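Long-range contact in cytosol aminopeptidase (Staphylococcus aureus subsp. aureus, PDB 3KZW), which probably removes amino-terminal residues from peptides as a metal-dependent leucyl aminopeptidase: residues A[72-84]-A[92-104]. Residues are numbered along the deposited sequence; the frame is centred on the assembly and turned at random.
Sequences HIIGSKVGKIYTT and TYRLITVGLGNLK
Backbone bonding pairs Y82 with T97 and T84 with L95, each through two reciprocal N-H···O=C bonds; Y82 N reaches T97 O at 2.8 Å with an N-H···O angle of 166°. I81 faces V98 and T83 faces I96 as non-hydrogen-bonded pairs, where CA-H groups of I81 and T83 approach the T97 and L95 carbonyl oxygens. The axes of 81-84 and 92-101 approach to 4.6 Å at 157°, hence antiparallel; as consecutive strands, 81-88 and 91-101 make a beta hairpin at one edge of the N-terminal domain's mixed sheet, with 81-88 outermost within the chain. Before the strand, K77 to K80 form a type II turn, and G79 N donates to G99 O at 3.0 Å from above the carbonyl plane, whereas G101 N meets S76 O in plane.

Side-chain packing divides between the two faces. On one, I81 CD1 lies 3.8 Å from V98 CB, and T83 CG2 sits alongside I96 CG1. On the other, T97 CG2, anti to its own N (chi1 -87° for OG1), approaches Y82 CD1 obliquely at 3.7 Å, while T97 OG1 lies against I74 CG2. Within 72-84, the 74-75 backbone covers one face of the Y82 ring, G75 N 3.2 Å above its plane.

Among polar side chains, R94 NE donates to a water 2.7 Å away that T83 OG1 contacts weakly; R94 NH2 forms a salt bridge with E125.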
loop_
_atom_site.group_PDB
_atom_site.type_symbol
_atom_site.label_atom_id
_atom_site.label_comp_id
_atom_site.label_asym_id
_atom_site.label_seq_id
_atom_site.Cartn_x
_atom_site.Cartn_y
_atom_site.Cartn_z
ATOM N N HIS A 72 -28.023 -44.154 -20.504
ATOM C CA HIS A 72 -27.415 -42.853 -20.182
ATOM C C HIS A 72 -27.678 -41.772 -21.237
ATOM O O HIS A 72 -26.945 -40.784 -21.328
ATOM C CB HIS A 72 -25.912 -42.988 -19.884
ATOM C CG HIS A 72 -25.606 -43.860 -18.705
ATOM N ND1 HIS A 72 -25.015 -45.094 -18.823
ATOM C CD2 HIS A 72 -25.815 -43.678 -17.383
ATOM C CE1 HIS A 72 -24.868 -45.634 -17.627
ATOM N NE2 HIS A 72 -25.348 -44.794 -16.735
ATOM N N ILE A 73 -28.734 -41.968 -22.025
ATOM C CA ILE A 73 -29.186 -40.975 -23.001
ATOM C C ILE A 73 -29.926 -39.847 -22.270
ATOM O O ILE A 73 -29.811 -38.676 -22.634
ATOM C CB ILE A 73 -30.054 -41.626 -24.112
ATOM C CG1 ILE A 73 -29.195 -42.579 -24.953
ATOM C CG2 ILE A 73 -30.688 -40.568 -25.008
ATOM C CD1 ILE A 73 -29.979 -43.561 -25.810
ATOM N N ILE A 74 -30.683 -40.216 -21.239
ATOM C CA ILE A 74 -31.241 -39.252 -20.291
ATOM C C ILE A 74 -30.827 -39.627 -18.864
ATOM O O ILE A 74 -30.363 -40.748 -18.618
ATOM C CB ILE A 74 -32.783 -39.113 -20.406
ATOM C CG1 ILE A 74 -33.482 -40.452 -20.123
ATOM C CG2 ILE A 74 -33.170 -38.536 -21.774
ATOM C CD1 ILE A 74 -34.980 -40.341 -19.850
ATOM N N GLY A 75 -30.983 -38.687 -17.934
ATOM C CA GLY A 75 -30.579 -38.900 -16.544
ATOM C C GLY A 75 -31.382 -38.096 -15.540
ATOM O O GLY A 75 -32.311 -37.369 -15.904
ATOM N N SER A 76 -31.008 -38.219 -14.268
ATOM C CA SER A 76 -31.782 -37.643 -13.179
ATOM C C SER A 76 -31.050 -36.567 -12.374
ATOM O O SER A 76 -31.646 -35.953 -11.487
ATOM C CB SER A 76 -32.262 -38.749 -12.244
ATOM O OG SER A 76 -31.170 -39.421 -11.648
ATOM N N LYS A 77 -29.773 -36.338 -12.675
ATOM C CA LYS A 77 -28.975 -35.352 -11.946
ATOM C C LYS A 77 -29.707 -34.009 -11.878
ATOM O O LYS A 77 -30.135 -33.480 -12.901
ATOM C CB LYS A 77 -27.589 -35.198 -12.581
ATOM C CG LYS A 77 -26.558 -34.517 -11.694
ATOM C CD LYS A 77 -25.212 -34.406 -12.404
ATOM C CE LYS A 77 -24.156 -33.718 -11.534
ATOM N NZ LYS A 77 -24.431 -32.265 -11.339
ATOM N N VAL A 78 -29.858 -33.482 -10.664
ATOM C CA VAL A 78 -30.653 -32.275 -10.406
ATOM C C VAL A 78 -30.289 -31.110 -11.328
ATOM O O VAL A 78 -29.161 -30.605 -11.299
ATOM C CB VAL A 78 -30.548 -31.821 -8.923
ATOM C CG1 VAL A 78 -31.422 -30.596 -8.668
ATOM C CG2 VAL A 78 -30.943 -32.951 -7.984
ATOM N N GLY A 79 -31.254 -30.703 -12.147
ATOM C CA GLY A 79 -31.114 -29.531 -13.005
ATOM C C GLY A 79 -30.323 -29.730 -14.285
ATOM O O GLY A 79 -30.060 -28.764 -15.005
ATOM N N LYS A 80 -29.942 -30.972 -14.575
ATOM C CA LYS A 80 -29.186 -31.273 -15.796
ATOM C C LYS A 80 -30.117 -31.512 -16.978
ATOM O O LYS A 80 -31.106 -32.238 -16.866
ATOM C CB LYS A 80 -28.256 -32.473 -15.599
ATOM C CG LYS A 80 -27.254 -32.659 -16.730
ATOM C CD LYS A 80 -26.274 -33.777 -16.439
ATOM C CE LYS A 80 -25.321 -33.992 -17.611
ATOM N NZ LYS A 80 -24.638 -35.323 -17.537
ATOM N N ILE A 81 -29.788 -30.894 -18.109
ATOM C CA ILE A 81 -30.608 -30.977 -19.310
ATOM C C ILE A 81 -30.110 -32.085 -20.236
ATOM O O ILE A 81 -28.928 -32.139 -20.574
ATOM C CB ILE A 81 -30.661 -29.613 -20.068
ATOM C CG1 ILE A 81 -31.111 -28.474 -19.139
ATOM C CG2 ILE A 81 -31.555 -29.696 -21.305
ATOM C CD1 ILE A 81 -32.532 -28.591 -18.595
ATOM N N TYR A 82 -31.024 -32.974 -20.621
ATOM C CA TYR A 82 -30.759 -34.003 -21.624
ATOM C C TYR A 82 -31.752 -33.844 -22.764
ATOM O O TYR A 82 -32.934 -33.602 -22.527
ATOM C CB TYR A 82 -30.927 -35.404 -21.038
ATOM C CG TYR A 82 -30.018 -35.751 -19.884
ATOM C CD1 TYR A 82 -30.355 -35.401 -18.572
ATOM C CD2 TYR A 82 -28.837 -36.463 -20.094
ATOM C CE1 TYR A 82 -29.526 -35.727 -17.504
ATOM C CE2 TYR A 82 -28.000 -36.800 -19.032
ATOM C CZ TYR A 82 -28.351 -36.429 -17.742
ATOM O OH TYR A 82 -27.529 -36.761 -16.687
ATOM N N THR A 83 -31.278 -33.977 -24.000
ATOM C CA THR A 83 -32.177 -33.994 -25.152
ATOM C C THR A 83 -31.965 -35.237 -26.001
ATOM O O THR A 83 -30.857 -35.766 -26.072
ATOM C CB THR A 83 -32.054 -32.730 -26.033
ATOM O OG1 THR A 83 -30.704 -32.580 -26.489
ATOM C CG2 THR A 83 -32.481 -31.486 -25.263
ATOM N N THR A 84 -33.044 -35.701 -26.628
ATOM C CA THR A 84 -32.999 -36.865 -27.511
ATOM C C THR A 84 -34.172 -36.893 -28.487
ATOM O O THR A 84 -35.215 -36.285 -28.240
ATOM C CB THR A 84 -32.952 -38.200 -26.712
ATOM O OG1 THR A 84 -32.879 -39.308 -27.620
ATOM C CG2 THR A 84 -34.177 -38.362 -25.818
ATOM N N THR A 92 -41.917 -38.259 -34.748
ATOM C CA THR A 92 -40.667 -38.098 -34.007
ATOM C C THR A 92 -40.682 -36.756 -33.279
ATOM O O THR A 92 -40.881 -35.704 -33.894
ATOM C CB THR A 92 -39.428 -38.180 -34.930
ATOM O OG1 THR A 92 -39.501 -39.365 -35.731
ATOM C CG2 THR A 92 -38.138 -38.209 -34.114
ATOM N N TYR A 93 -40.475 -36.806 -31.965
ATOM C CA TYR A 93 -40.500 -35.618 -31.123
ATOM C C TYR A 93 -39.107 -35.257 -30.623
ATOM O O TYR A 93 -38.240 -36.122 -30.479
ATOM C CB TYR A 93 -41.434 -35.834 -29.926
ATOM C CG TYR A 93 -42.908 -35.696 -30.247
ATOM C CD1 TYR A 93 -43.621 -36.748 -30.818
ATOM C CD2 TYR A 93 -43.591 -34.512 -29.971
ATOM C CE1 TYR A 93 -44.976 -36.623 -31.112
ATOM C CE2 TYR A 93 -44.947 -34.376 -30.263
ATOM C CZ TYR A 93 -45.632 -35.437 -30.832
ATOM O OH TYR A 93 -46.971 -35.317 -31.126
ATOM N N ARG A 94 -38.902 -33.969 -30.369
ATOM C CA ARG A 94 -37.721 -33.504 -29.660
ATOM C C ARG A 94 -38.025 -33.569 -28.170
ATOM O O ARG A 94 -38.836 -32.795 -27.662
ATOM C CB ARG A 94 -37.360 -32.074 -30.078
ATOM C CG ARG A 94 -36.055 -31.561 -29.487
ATOM C CD ARG A 94 -35.845 -30.090 -29.795
ATOM N NE ARG A 94 -34.586 -29.603 -29.242
ATOM C CZ ARG A 94 -34.132 -28.359 -29.368
ATOM N NH1 ARG A 94 -34.829 -27.449 -30.034
ATOM N NH2 ARG A 94 -32.973 -28.024 -28.820
ATOM N N LEU A 95 -37.389 -34.510 -27.480
ATOM C CA LEU A 95 -37.585 -34.670 -26.044
ATOM C C LEU A 95 -36.564 -33.861 -25.254
ATOM O O LEU A 95 -35.362 -33.972 -25.489
ATOM C CB LEU A 95 -37.523 -36.149 -25.650
ATOM C CG LEU A 95 -37.693 -36.524 -24.173
ATOM C CD1 LEU A 95 -39.016 -36.023 -23.621
ATOM C CD2 LEU A 95 -37.567 -38.027 -23.982
ATOM N N ILE A 96 -37.060 -33.047 -24.325
ATOM C CA ILE A 96 -36.210 -32.274 -23.427
ATOM C C ILE A 96 -36.399 -32.763 -21.994
ATOM O O ILE A 96 -37.503 -32.726 -21.445
ATOM C CB ILE A 96 -36.473 -30.755 -23.538
ATOM C CG1 ILE A 96 -36.162 -30.268 -24.957
ATOM C CG2 ILE A 96 -35.630 -29.982 -22.515
ATOM C CD1 ILE A 96 -36.712 -28.900 -25.284
ATOM N N THR A 97 -35.301 -33.223 -21.406
ATOM C CA THR A 97 -35.299 -33.820 -20.081
ATOM C C THR A 97 -34.537 -32.939 -19.098
ATOM O O THR A 97 -33.442 -32.464 -19.401
ATOM C CB THR A 97 -34.694 -35.243 -20.147
ATOM O OG1 THR A 97 -35.732 -36.180 -20.454
ATOM C CG2 THR A 97 -34.023 -35.646 -18.838
ATOM N N VAL A 98 -35.139 -32.707 -17.933
ATOM C CA VAL A 98 -34.449 -32.061 -16.817
ATOM C C VAL A 98 -34.479 -32.977 -15.590
ATOM O O VAL A 98 -35.535 -33.478 -15.205
ATOM C CB VAL A 98 -35.011 -30.636 -16.510
ATOM C CG1 VAL A 98 -36.501 -30.673 -16.186
ATOM C CG2 VAL A 98 -34.222 -29.959 -15.394
ATOM N N GLY A 99 -33.309 -33.210 -15.003
ATOM C CA GLY A 99 -33.181 -34.082 -13.840
ATOM C C GLY A 99 -33.817 -33.510 -12.587
ATOM O O GLY A 99 -33.770 -32.299 -12.351
ATOM N N LEU A 100 -34.409 -34.391 -11.784
ATOM C CA LEU A 100 -35.082 -33.988 -10.549
ATOM C C LEU A 100 -34.383 -34.535 -9.309
ATOM O O LEU A 100 -34.665 -34.097 -8.193
ATOM C CB LEU A 100 -36.544 -34.437 -10.557
ATOM C CG LEU A 100 -37.405 -34.175 -11.797
ATOM C CD1 LEU A 100 -38.694 -34.962 -11.693
ATOM C CD2 LEU A 100 -37.696 -32.694 -11.991
ATOM N N GLY A 101 -33.474 -35.486 -9.514
ATOM C CA GLY A 101 -32.777 -36.155 -8.418
ATOM C C GLY A 101 -33.706 -37.064 -7.645
ATOM O O GLY A 101 -34.706 -37.539 -8.180
ATOM N N ASN A 102 -33.374 -37.309 -6.381
ATOM C CA ASN A 102 -34.236 -38.094 -5.503
ATOM C C ASN A 102 -35.411 -37.241 -5.052
ATOM O O ASN A 102 -35.217 -36.161 -4.488
ATOM C CB ASN A 102 -33.450 -38.611 -4.295
ATOM C CG ASN A 102 -34.076 -39.843 -3.672
ATOM O OD1 ASN A 102 -35.271 -39.871 -3.366
ATOM N ND2 ASN A 102 -33.263 -40.874 -3.471
ATOM N N LEU A 103 -36.624 -37.721 -5.316
ATOM C CA LEU A 103 -37.848 -36.977 -5.003
ATOM C C LEU A 103 -38.123 -36.860 -3.504
ATOM O O LEU A 103 -38.823 -35.944 -3.070
ATOM C CB LEU A 103 -39.056 -37.592 -5.716
ATOM C CG LEU A 103 -39.181 -37.400 -7.229
ATOM C CD1 LEU A 103 -40.302 -38.268 -7.780
ATOM C CD2 LEU A 103 -39.404 -35.938 -7.594
ATOM N N LYS A 104 -37.578 -37.790 -2.724
ATOM C CA LYS A 104 -37.688 -37.747 -1.265
ATOM C C LYS A 104 -36.926 -36.553 -0.696
ATOM O O LYS A 104 -37.412 -35.871 0.208
ATOM C CB LYS A 104 -37.150 -39.036 -0.633
ATOM C CG LYS A 104 -37.839 -40.319 -1.068
ATOM C CD LYS A 104 -37.200 -41.527 -0.388
ATOM C CE LYS A 104 -37.566 -42.840 -1.076
ATOM N NZ LYS A 104 -38.980 -43.251 -0.839
HETATM O O HOH W 1 -32.229 -30.895 -28.780
#